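Long-range contacts in polysaccharide Lyase Family 6 (Bacteroides cellulosilyticus, PDB 6QPS), which acts as a calcium-binding alginate lyase specific for mannuronic acid and probably cleaves its polysaccharide by beta-elimination: residues Asp47-Asp53 against Ile74-Asn80; Ser227-Asp233 against His252-Asn258; Ile277-Ile283 against Val302-Lys308. All blocks are in the same frame, centred on the assembly; numbering follows the deposited sequence.

Interaction 1: residues Asp47-Asp53 against Ile74-Asn80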
loop_
_atom_site.group_PDB
_atom_site.type_symbol
_atom_site.label_atom_id
_atom_site.label_comp_id
_atom_site.label_asym_id
_atom_site.label_seq_id
_atom_site.Cartn_x
_atom_site.Cartn_y
_atom_site.Cartn_z
ATOM N N ASP A 47 3.565 -31.673 3.093
ATOM C CA ASP A 47 2.431 -32.184 2.341
ATOM C C ASP A 47 1.891 -31.090 1.420
ATOM O O ASP A 47 2.086 -29.893 1.659
ATOM C CB ASP A 47 1.275 -32.578 3.265
ATOM C CG ASP A 47 1.519 -33.865 4.036
ATOM O OD1 ASP A 47 2.536 -34.555 3.808
ATOM O OD2 ASP A 47 0.664 -34.188 4.890
ATOM N N ALA A 48 1.186 -31.510 0.372
ATOM C CA ALA A 48 0.559 -30.575 -0.554
ATOM C C ALA A 48 -0.863 -31.019 -0.855
ATOM O O ALA A 48 -1.129 -32.212 -1.031
ATOM C CB ALA A 48 1.363 -30.458 -1.866
ATOM N N VAL A 49 -1.771 -30.050 -0.904
ATOM C CA VAL A 49 -3.127 -30.217 -1.425
ATOM C C VAL A 49 -3.126 -29.619 -2.826
ATOM O O VAL A 49 -2.879 -28.424 -2.988
ATOM C CB VAL A 49 -4.154 -29.517 -0.520
ATOM C CG1 VAL A 49 -5.528 -29.519 -1.163
ATOM C CG2 VAL A 49 -4.184 -30.193 0.871
ATOM N N VAL A 50 -3.383 -30.451 -3.831
ATOM C CA VAL A 50 -3.153 -30.117 -5.238
ATOM C C VAL A 50 -4.478 -30.189 -5.983
ATOM O O VAL A 50 -5.150 -31.227 -5.963
ATOM C CB VAL A 50 -2.156 -31.101 -5.877
ATOM C CG1 VAL A 50 -1.907 -30.755 -7.343
ATOM C CG2 VAL A 50 -0.846 -31.157 -5.089
ATOM N N LEU A 51 -4.835 -29.098 -6.659
ATOM C CA LEU A 51 -6.109 -28.990 -7.368
ATOM C C LEU A 51 -5.895 -29.175 -8.869
ATOM O O LEU A 51 -5.174 -28.397 -9.504
ATOM C CB LEU A 51 -6.743 -27.627 -7.083
ATOM C CG LEU A 51 -7.521 -27.501 -5.769
ATOM C CD1 LEU A 51 -6.698 -27.961 -4.581
ATOM C CD2 LEU A 51 -8.017 -26.074 -5.590
ATOM N N LYS A 52 -6.539 -30.189 -9.432
ATOM C CA LYS A 52 -6.534 -30.408 -10.874
ATOM C C LYS A 52 -7.251 -29.265 -11.592
ATOM O O LYS A 52 -8.031 -28.506 -10.998
ATOM C CB LYS A 52 -7.179 -31.758 -11.197
ATOM C CG LYS A 52 -6.430 -32.945 -10.576
ATOM C CD LYS A 52 -6.900 -34.286 -11.142
ATOM C CE LYS A 52 -6.338 -34.522 -12.535
ATOM N NZ LYS A 52 -4.852 -34.673 -12.519
ATOM N N ASP A 53 -6.942 -29.119 -12.882
ATOM C CA ASP A 53 -7.527 -28.049 -13.683
ATOM C C ASP A 53 -9.047 -28.056 -13.555
ATOM O O ASP A 53 -9.694 -29.099 -13.718
ATOM C CB ASP A 53 -7.176 -28.218 -15.165
ATOM C CG ASP A 53 -5.690 -28.168 -15.462
ATOM O OD1 ASP A 53 -4.870 -28.001 -14.548
ATOM O OD2 ASP A 53 -5.341 -28.306 -16.657
ATOM N N ILE A 74 3.403 -26.473 4.566
ATOM C CA ILE A 74 2.242 -27.191 4.027
ATOM C C ILE A 74 1.648 -26.324 2.919
ATOM O O ILE A 74 1.392 -25.134 3.138
ATOM C CB ILE A 74 1.203 -27.455 5.137
ATOM C CG1 ILE A 74 1.820 -28.313 6.248
ATOM C CG2 ILE A 74 -0.031 -28.131 4.575
ATOM C CD1 ILE A 74 0.958 -28.418 7.525
ATOM N N VAL A 75 1.435 -26.900 1.732
ATOM C CA VAL A 75 1.147 -26.121 0.529
ATOM C C VAL A 75 -0.221 -26.477 -0.038
ATOM O O VAL A 75 -0.579 -27.655 -0.123
ATOM C CB VAL A 75 2.232 -26.367 -0.544
ATOM C CG1 VAL A 75 1.907 -25.612 -1.839
ATOM C CG2 VAL A 75 3.622 -25.988 -0.019
ATOM N N TRP A 76 -0.978 -25.452 -0.428
ATOM C CA TRP A 76 -2.238 -25.596 -1.154
ATOM C C TRP A 76 -2.012 -24.922 -2.498
ATOM O O TRP A 76 -1.710 -23.728 -2.537
ATOM C CB TRP A 76 -3.364 -24.917 -0.370
ATOM C CG TRP A 76 -4.729 -24.972 -1.026
ATOM C CD1 TRP A 76 -5.154 -25.844 -1.981
ATOM C CD2 TRP A 76 -5.830 -24.095 -0.759
ATOM N NE1 TRP A 76 -6.463 -25.561 -2.331
ATOM C CE2 TRP A 76 -6.898 -24.500 -1.578
ATOM C CE3 TRP A 76 -6.028 -23.029 0.129
ATOM C CZ2 TRP A 76 -8.129 -23.864 -1.564
ATOM C CZ3 TRP A 76 -7.258 -22.399 0.132
ATOM C CH2 TRP A 76 -8.287 -22.821 -0.708
ATOM N N ARG A 77 -2.094 -25.683 -3.589
ATOM C CA ARG A 77 -1.673 -25.162 -4.882
ATOM C C ARG A 77 -2.451 -25.794 -6.031
ATOM O O ARG A 77 -3.064 -26.857 -5.902
ATOM C CB ARG A 77 -0.171 -25.401 -5.108
ATOM C CG ARG A 77 0.252 -26.871 -5.235
ATOM C CD ARG A 77 1.756 -26.970 -5.530
ATOM N NE ARG A 77 2.285 -28.318 -5.398
ATOM C CZ ARG A 77 2.241 -29.233 -6.360
ATOM N NH1 ARG A 77 1.675 -28.953 -7.527
ATOM N NH2 ARG A 77 2.760 -30.435 -6.157
ATOM N N ALA A 78 -2.393 -25.120 -7.175
ATOM C CA ALA A 78 -2.864 -25.703 -8.423
ATOM C C ALA A 78 -1.844 -26.702 -8.959
ATOM O O ALA A 78 -0.632 -26.481 -8.863
ATOM C CB ALA A 78 -3.061 -24.599 -9.463
ATOM N N GLU A 79 -2.342 -27.791 -9.565
ATOM C CA GLU A 79 -1.448 -28.712 -10.260
ATOM C C GLU A 79 -0.727 -28.003 -11.401
ATOM O O GLU A 79 0.480 -28.183 -11.599
ATOM C CB GLU A 79 -2.245 -29.911 -10.775
ATOM C CG GLU A 79 -1.396 -30.976 -11.462
ATOM C CD GLU A 79 -2.214 -32.189 -11.886
ATOM O OE1 GLU A 79 -3.199 -32.018 -12.628
ATOM O OE2 GLU A 79 -1.872 -33.312 -11.477
ATOM N N ASN A 80 -1.454 -27.186 -12.155
ATOM C CA ASN A 80 -0.903 -26.434 -13.276
ATOM C C ASN A 80 -1.154 -24.960 -12.994
ATOM O O ASN A 80 -2.325 -24.552 -12.874
ATOM C CB ASN A 80 -1.562 -26.874 -14.580
ATOM C CG ASN A 80 -1.311 -28.332 -14.872
ATOM O OD1 ASN A 80 -0.162 -28.757 -14.991
ATOM N ND2 ASN A 80 -2.380 -29.114 -14.956
HETATM O O HOH W 1 -4.357 -27.118 -11.967
HETATM O O HOH W 2 -5.207 -31.165 -14.002
#
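E79 OE1 is gripped twice where the two strands run out: a water donates to it at 2.6 Å, and K52 NZ approaches at 3.1 Å, on the syn side of the carboxylate, to complete a salt bridge. The same water accepts from D53 N. K52 reaches back because its long, flexible chain bends at chi3 and chi4 (76° and 66°), while E79 stays extended beside it. With an alanine at E79, K52 would probably lose this counter-charge and the D53-bound water its acceptor. Beyond it, N80 ND2 donates an almost straight bond to D53 OD1 (2.8 Å), meeting the carboxylate somewhat out of its plane.

Upstream, strands 48-51 and 74-78 pair in parallel, 8° apart, as adjacent coils of the right-handed parallel beta-helix expected for this family. A48, V50, V75 and R77 share one face. There V50 sends CG2 over the centre of the R77 guanidinium, 3.8 Å above its plane, and rests CG1 on E79 CB at 3.6 Å, a branched residue serving two neighbours. V49, L51 and W76 make the opposite, apolar face, which helix 31-40 covers through M34, L37 and L38. L51 CD1 meets the indole edge near its plane, 3.3 Å from W76 NE1, a buried nitrogen that finds no hydrogen-bond partner.

Interaction 2: residues Ser227-Asp233 against His252-Asn258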
loop_
_atom_site.group_PDB
_atom_site.type_symbol
_atom_site.label_atom_id
_atom_site.label_comp_id
_atom_site.label_asym_id
_atom_site.label_seq_id
_atom_site.Cartn_x
_atom_site.Cartn_y
_atom_site.Cartn_z
ATOM N N SER A 227 3.899 -1.476 14.243
ATOM C CA SER A 227 3.509 -2.492 13.279
ATOM C C SER A 227 4.705 -3.144 12.598
ATOM O O SER A 227 4.789 -4.374 12.539
ATOM C CB SER A 227 2.579 -1.831 12.247
ATOM O OG SER A 227 2.126 -2.757 11.268
ATOM N N ARG A 228 5.627 -2.341 12.076
ATOM C CA ARG A 228 6.823 -2.846 11.421
ATOM C C ARG A 228 6.485 -3.686 10.186
ATOM O O ARG A 228 7.172 -4.668 9.874
ATOM C CB ARG A 228 7.716 -3.592 12.416
ATOM C CG ARG A 228 9.177 -3.477 12.102
ATOM C CD ARG A 228 9.821 -2.205 12.645
ATOM N NE ARG A 228 11.230 -2.193 12.266
ATOM C CZ ARG A 228 11.792 -1.337 11.422
ATOM N NH1 ARG A 228 11.083 -0.381 10.844
ATOM N NH2 ARG A 228 13.087 -1.431 11.149
ATOM N N THR A 229 5.461 -3.262 9.434
ATOM C CA THR A 229 5.155 -3.877 8.144
ATOM C C THR A 229 6.099 -3.318 7.079
ATOM O O THR A 229 6.365 -2.111 7.052
ATOM C CB THR A 229 3.709 -3.568 7.742
ATOM O OG1 THR A 229 2.822 -3.960 8.792
ATOM C CG2 THR A 229 3.313 -4.320 6.471
ATOM N N ILE A 230 6.578 -4.185 6.185
ATOM C CA ILE A 230 7.460 -3.792 5.078
ATOM C C ILE A 230 6.706 -3.968 3.766
ATOM O O ILE A 230 6.252 -5.075 3.439
ATOM C CB ILE A 230 8.783 -4.578 5.085
ATOM C CG1 ILE A 230 9.549 -4.292 6.378
ATOM C CG2 ILE A 230 9.616 -4.238 3.842
ATOM C CD1 ILE A 230 10.826 -5.060 6.524
ATOM N N VAL A 231 6.558 -2.867 3.036
ATOM C CA VAL A 231 5.889 -2.831 1.730
ATOM C C VAL A 231 6.964 -2.450 0.706
ATOM O O VAL A 231 7.395 -1.287 0.659
ATOM C CB VAL A 231 4.744 -1.807 1.733
ATOM C CG1 VAL A 231 4.033 -1.755 0.393
ATOM C CG2 VAL A 231 3.756 -2.092 2.878
ATOM N N GLU A 232 7.421 -3.414 -0.103
ATOM C CA GLU A 232 8.647 -3.261 -0.884
ATOM C C GLU A 232 8.510 -3.829 -2.292
ATOM O O GLU A 232 7.962 -4.910 -2.490
ATOM C CB GLU A 232 9.785 -3.952 -0.113
ATOM C CG GLU A 232 11.174 -3.835 -0.679
ATOM C CD GLU A 232 12.183 -4.605 0.174
ATOM O OE1 GLU A 232 12.143 -5.857 0.160
ATOM O OE2 GLU A 232 12.986 -3.959 0.909
ATOM N N ASP A 233 8.998 -3.087 -3.282
ATOM C CA ASP A 233 9.113 -3.600 -4.645
ATOM C C ASP A 233 7.755 -3.988 -5.245
ATOM O O ASP A 233 7.667 -4.947 -6.010
ATOM C CB ASP A 233 10.089 -4.784 -4.743
ATOM C CG ASP A 233 11.515 -4.417 -4.429
ATOM O OD1 ASP A 233 11.970 -3.328 -4.820
ATOM O OD2 ASP A 233 12.206 -5.227 -3.768
ATOM N N HIS A 252 6.311 2.814 12.572
ATOM C CA HIS A 252 7.560 2.115 12.259
ATOM C C HIS A 252 7.459 1.199 11.037
ATOM O O HIS A 252 8.214 0.233 10.921
ATOM C CB HIS A 252 8.122 1.349 13.461
ATOM C CG HIS A 252 8.395 2.180 14.668
ATOM N ND1 HIS A 252 9.490 3.016 14.760
ATOM C CD2 HIS A 252 7.745 2.277 15.854
ATOM C CE1 HIS A 252 9.502 3.581 15.956
ATOM N NE2 HIS A 252 8.458 3.151 16.639
ATOM N N ASN A 253 6.564 1.500 10.097
ATOM C CA ASN A 253 6.481 0.748 8.856
ATOM C C ASN A 253 7.549 1.235 7.878
ATOM O O ASN A 253 8.086 2.341 7.998
ATOM C CB ASN A 253 5.081 0.911 8.258
ATOM C CG ASN A 253 4.011 0.441 9.234
ATOM O OD1 ASN A 253 3.913 -0.758 9.519
ATOM N ND2 ASN A 253 3.210 1.362 9.752
ATOM N N VAL A 254 7.845 0.399 6.892
ATOM C CA VAL A 254 8.861 0.684 5.875
ATOM C C VAL A 254 8.207 0.530 4.505
ATOM O O VAL A 254 7.673 -0.542 4.196
ATOM C CB VAL A 254 10.068 -0.263 5.965
ATOM C CG1 VAL A 254 11.093 0.079 4.926
ATOM C CG2 VAL A 254 10.730 -0.181 7.337
ATOM N N LEU A 255 8.238 1.587 3.694
ATOM C CA LEU A 255 7.646 1.582 2.353
ATOM C C LEU A 255 8.773 1.948 1.391
ATOM O O LEU A 255 9.241 3.097 1.386
ATOM C CB LEU A 255 6.458 2.548 2.278
ATOM C CG LEU A 255 5.304 2.143 3.219
ATOM C CD1 LEU A 255 5.373 2.897 4.546
ATOM C CD2 LEU A 255 3.938 2.292 2.575
ATOM N N ARG A 256 9.237 0.966 0.604
ATOM C CA ARG A 256 10.492 1.079 -0.135
ATOM C C ARG A 256 10.362 0.571 -1.571
ATOM O O ARG A 256 9.877 -0.537 -1.808
ATOM C CB ARG A 256 11.606 0.305 0.600
ATOM C CG ARG A 256 12.916 0.230 -0.132
ATOM C CD ARG A 256 13.912 -0.705 0.552
ATOM N NE ARG A 256 14.299 -0.237 1.887
ATOM C CZ ARG A 256 14.195 -0.948 3.002
ATOM N NH1 ARG A 256 13.682 -2.168 2.980
ATOM N NH2 ARG A 256 14.609 -0.412 4.149
ATOM N N ARG A 257 10.842 1.370 -2.522
ATOM C CA ARG A 257 11.053 0.918 -3.904
ATOM C C ARG A 257 9.754 0.480 -4.583
ATOM O O ARG A 257 9.752 -0.380 -5.475
ATOM C CB ARG A 257 12.125 -0.174 -4.013
ATOM C CG ARG A 257 13.557 0.310 -3.815
ATOM C CD ARG A 257 14.530 -0.860 -3.638
ATOM N NE ARG A 257 14.418 -1.831 -4.728
ATOM C CZ ARG A 257 15.307 -1.998 -5.690
ATOM N NH1 ARG A 257 16.398 -1.246 -5.763
ATOM N NH2 ARG A 257 15.084 -2.915 -6.620
ATOM N N ASN A 258 8.634 1.101 -4.221
ATOM C CA ASN A 258 7.360 0.849 -4.894
ATOM C C ASN A 258 7.220 1.818 -6.059
ATOM O O ASN A 258 7.816 2.895 -6.052
ATOM C CB ASN A 258 6.181 0.996 -3.931
ATOM C CG ASN A 258 6.289 0.062 -2.767
ATOM O OD1 ASN A 258 6.085 -1.160 -2.883
ATOM N ND2 ASN A 258 6.676 0.613 -1.622
HETATM O O HOH W 3 11.581 -1.795 -7.279
#
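E232 lies alongside R256, its CG packed on R256 O, and its carboxylate reaches the edge of the guanidinium. R256 NH1 donates to E232 OE2 at 2.8 Å, in the plane of the guanidinium, while R256 NH2 forms a salt bridge with E278 one strand further on. Both chains leave the backbone with CG anti to N (chi1 -176° and 174°), which sets them side by side; V254 CG1 packs against one face of the guanidinium. Long charged residues suit this outward face, where their methylenes cover the strands and their ends pair.

One step on, D233 and R257 make a second salt bridge. R257 NE meets the syn lone pair of D233 OD1 at 2.9 Å, the two flat groups almost perpendicular, and a water joins D233 OD1 to R257 O. Both residues have positive phi, in the left-handed helical region, and so bend each chain at the same level.

V231 and L255 point the other way, into the apolar interior with I217, I246 and V248; the L255 side chain is about 11 Å from that of E244, a calcium ligand. V231 O accepts twice: from R256 N at 2.9 Å and from N258 ND2 at 3.1 Å, the latter from above the carbonyl plane. N258 ND2 also donates to N280 OD1. Before the strands, N253 OD1 takes T229 N on a lone pair, at 2.9 Å. Asparagines that satisfy backbone groups at successive turns, with apolar residues stacked inside, are a hallmark of the parallel beta-helix.

Interaction 3: residues Ile277-Ile283 against Val302-Lys308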
loop_
_atom_site.group_PDB
_atom_site.type_symbol
_atom_site.label_atom_id
_atom_site.label_comp_id
_atom_site.label_asym_id
_atom_site.label_seq_id
_atom_site.Cartn_x
_atom_site.Cartn_y
_atom_site.Cartn_z
ATOM N N ILE A 277 10.238 5.959 4.457
ATOM C CA ILE A 277 9.726 6.043 3.086
ATOM C C ILE A 277 10.938 6.239 2.180
ATOM O O ILE A 277 11.450 7.361 2.060
ATOM C CB ILE A 277 8.737 7.209 2.945
ATOM C CG1 ILE A 277 7.700 7.250 4.092
ATOM C CG2 ILE A 277 8.043 7.146 1.620
ATOM C CD1 ILE A 277 6.798 6.054 4.188
ATOM N N GLU A 278 11.388 5.171 1.514
ATOM C CA GLU A 278 12.666 5.160 0.800
ATOM C C GLU A 278 12.507 4.741 -0.657
ATOM O O GLU A 278 12.012 3.654 -0.954
ATOM C CB GLU A 278 13.654 4.174 1.471
ATOM C CG GLU A 278 14.184 4.620 2.832
ATOM C CD GLU A 278 14.922 3.522 3.579
ATOM O OE1 GLU A 278 14.618 2.329 3.368
ATOM O OE2 GLU A 278 15.806 3.843 4.420
ATOM N N SER A 279 12.989 5.576 -1.554
ATOM C CA SER A 279 13.272 5.185 -2.939
ATOM C C SER A 279 12.039 4.746 -3.709
ATOM O O SER A 279 12.147 3.927 -4.622
ATOM C CB SER A 279 14.358 4.106 -3.039
ATOM O OG SER A 279 15.555 4.489 -2.354
ATOM N N ASN A 280 10.872 5.296 -3.375
ATOM C CA ASN A 280 9.669 5.057 -4.170
ATOM C C ASN A 280 9.660 5.970 -5.390
ATOM O O ASN A 280 10.338 6.996 -5.418
ATOM C CB ASN A 280 8.420 5.295 -3.318
ATOM C CG ASN A 280 8.363 4.361 -2.114
ATOM O OD1 ASN A 280 7.988 3.199 -2.222
ATOM N ND2 ASN A 280 8.791 4.852 -0.960
ATOM N N THR A 281 8.862 5.591 -6.402
ATOM C CA THR A 281 8.784 6.303 -7.670
ATOM C C THR A 281 7.319 6.472 -8.055
ATOM O O THR A 281 6.537 5.515 -7.983
ATOM C CB THR A 281 9.533 5.512 -8.752
ATOM O OG1 THR A 281 10.866 5.213 -8.310
ATOM C CG2 THR A 281 9.622 6.304 -10.065
ATOM N N PHE A 282 6.971 7.687 -8.477
ATOM C CA PHE A 282 5.604 8.033 -8.861
ATOM C C PHE A 282 5.641 8.589 -10.276
ATOM O O PHE A 282 6.325 9.581 -10.539
ATOM C CB PHE A 282 4.967 9.059 -7.916
ATOM C CG PHE A 282 4.933 8.667 -6.449
ATOM C CD1 PHE A 282 6.088 8.654 -5.682
ATOM C CD2 PHE A 282 3.717 8.422 -5.826
ATOM C CE1 PHE A 282 6.039 8.348 -4.325
ATOM C CE2 PHE A 282 3.655 8.105 -4.480
ATOM C CZ PHE A 282 4.820 8.070 -3.727
ATOM N N ILE A 283 4.899 7.954 -11.191
ATOM C CA ILE A 283 4.815 8.366 -12.597
ATOM C C ILE A 283 3.347 8.698 -12.874
ATOM O O ILE A 283 2.546 7.803 -13.146
ATOM C CB ILE A 283 5.328 7.265 -13.533
ATOM C CG1 ILE A 283 6.771 6.863 -13.178
ATOM C CG2 ILE A 283 5.192 7.683 -15.015
ATOM C CD1 ILE A 283 7.836 7.901 -13.438
ATOM N N VAL A 302 12.037 10.419 5.024
ATOM C CA VAL A 302 11.534 10.402 3.645
ATOM C C VAL A 302 12.723 10.703 2.732
ATOM O O VAL A 302 13.161 11.860 2.629
ATOM C CB VAL A 302 10.428 11.445 3.465
ATOM C CG1 VAL A 302 9.903 11.435 2.051
ATOM C CG2 VAL A 302 9.299 11.243 4.479
ATOM N N TYR A 303 13.262 9.660 2.086
ATOM C CA TYR A 303 14.546 9.709 1.397
ATOM C C TYR A 303 14.491 9.073 0.015
ATOM O O TYR A 303 13.980 7.965 -0.140
ATOM C CB TYR A 303 15.567 8.947 2.270
ATOM C CG TYR A 303 16.897 8.639 1.621
ATOM C CD1 TYR A 303 17.716 9.674 1.212
ATOM C CD2 TYR A 303 17.341 7.321 1.438
ATOM C CE1 TYR A 303 18.930 9.422 0.609
ATOM C CE2 TYR A 303 18.571 7.062 0.871
ATOM C CZ TYR A 303 19.363 8.120 0.454
ATOM O OH TYR A 303 20.593 7.900 -0.136
ATOM N N ASP A 304 15.081 9.745 -0.979
ATOM C CA ASP A 304 15.342 9.160 -2.303
ATOM C C ASP A 304 14.079 8.845 -3.104
ATOM O O ASP A 304 14.126 8.006 -4.001
ATOM C CB ASP A 304 16.273 7.931 -2.177
ATOM C CG ASP A 304 16.890 7.488 -3.503
ATOM O OD1 ASP A 304 17.340 8.377 -4.255
ATOM O OD2 ASP A 304 16.933 6.263 -3.743
ATOM N N ASN A 305 12.954 9.497 -2.817
ATOM C CA ASN A 305 11.738 9.293 -3.589
ATOM C C ASN A 305 11.730 10.211 -4.800
ATOM O O ASN A 305 12.265 11.315 -4.764
ATOM C CB ASN A 305 10.510 9.530 -2.713
ATOM C CG ASN A 305 10.504 8.621 -1.483
ATOM O OD1 ASN A 305 10.123 7.463 -1.557
ATOM N ND2 ASN A 305 10.958 9.158 -0.339
ATOM N N TYR A 306 11.129 9.724 -5.889
ATOM C CA TYR A 306 11.111 10.417 -7.181
ATOM C C TYR A 306 9.651 10.542 -7.604
ATOM O O TYR A 306 8.996 9.528 -7.871
ATOM C CB TYR A 306 11.924 9.606 -8.197
ATOM C CG TYR A 306 12.263 10.312 -9.502
ATOM C CD1 TYR A 306 11.300 10.518 -10.481
ATOM C CD2 TYR A 306 13.565 10.753 -9.770
ATOM C CE1 TYR A 306 11.608 11.136 -11.685
ATOM C CE2 TYR A 306 13.880 11.359 -10.971
ATOM C CZ TYR A 306 12.898 11.556 -11.920
ATOM O OH TYR A 306 13.238 12.178 -13.112
ATOM N N ILE A 307 9.144 11.780 -7.635
ATOM C CA ILE A 307 7.724 12.074 -7.873
ATOM C C ILE A 307 7.626 12.901 -9.145
ATOM O O ILE A 307 8.195 14.000 -9.210
ATOM C CB ILE A 307 7.112 12.835 -6.688
ATOM C CG1 ILE A 307 7.184 11.947 -5.455
ATOM C CG2 ILE A 307 5.696 13.206 -6.965
ATOM C CD1 ILE A 307 7.153 12.645 -4.123
ATOM N N LYS A 308 6.947 12.364 -10.160
ATOM C CA LYS A 308 6.864 12.979 -11.483
ATOM C C LYS A 308 5.428 13.154 -11.972
ATOM O O LYS A 308 4.649 12.199 -12.010
ATOM C CB LYS A 308 7.649 12.124 -12.509
ATOM C CG LYS A 308 7.675 12.673 -13.927
ATOM C CD LYS A 308 8.311 11.717 -14.940
ATOM C CE LYS A 308 8.551 12.407 -16.268
ATOM N NZ LYS A 308 8.943 11.428 -17.330
#
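N305 and N280 lie side by side with their amide planes only 1° apart, and form the tight centre of this contact. N305 OD1 accepts from N280 N at 2.9 Å and from N280 ND2 at 3.0 Å, while N305 ND2 turns to I277 O at 3.0 Å, a carbonyl that also takes Y303 N. Every polar atom of the N305 amide is thus used on the preceding coil, a task for which asparagine, short and both donor and acceptor, is well fitted. Equally close is the apolar interior: I307 CG1 lies 3.5 Å from F282 CD1, and the F282 ring stacks on that of F260.

The outward side near E278 and Y303 is looser. The exposed Y303 ring only brushes E278 CG, which sits near the ring plane 4.4 Å from CD2. Between these regimes, at the bend, S279 OG donates a short bond to D304 OD2 (2.6 Å), on the anti lone pair. D304 CG stands anti to its own N (chi1 -165°), which carries the carboxylate towards the serine; D304 CB, placed by the backbone, lies over the centre of the Y303 ring.

Further along, helix 433-445 covers the face of T281, I283, Y306 and K308: E437 binds Y306 OH and K308 NZ, and R440 binds T281 OG1. Strands 254-261 and 345-353 flank the pair, and I293 of strand 291-295 packs against F282 and V302.

From the N terminus, interaction 1 comes first, closing the loop 54-73 near the start of the beta-helix. Interaction 2 follows far along the chain and closes 234-251; interaction 3 closes 284-301. The three are in series, so no loop nests in or crosses another, and each joins neighbouring coils. Interaction 1 stands apart, its centre 30 Å from that of interaction 2 and 39 Å from that of interaction 3. The other two touch, with centres 13 Å apart, because strands 254-261 and 276-283 are neighbours. Together they tie four successive coils, from 227-233 to 302-308, into one continuous wall beside the calcium-binding region.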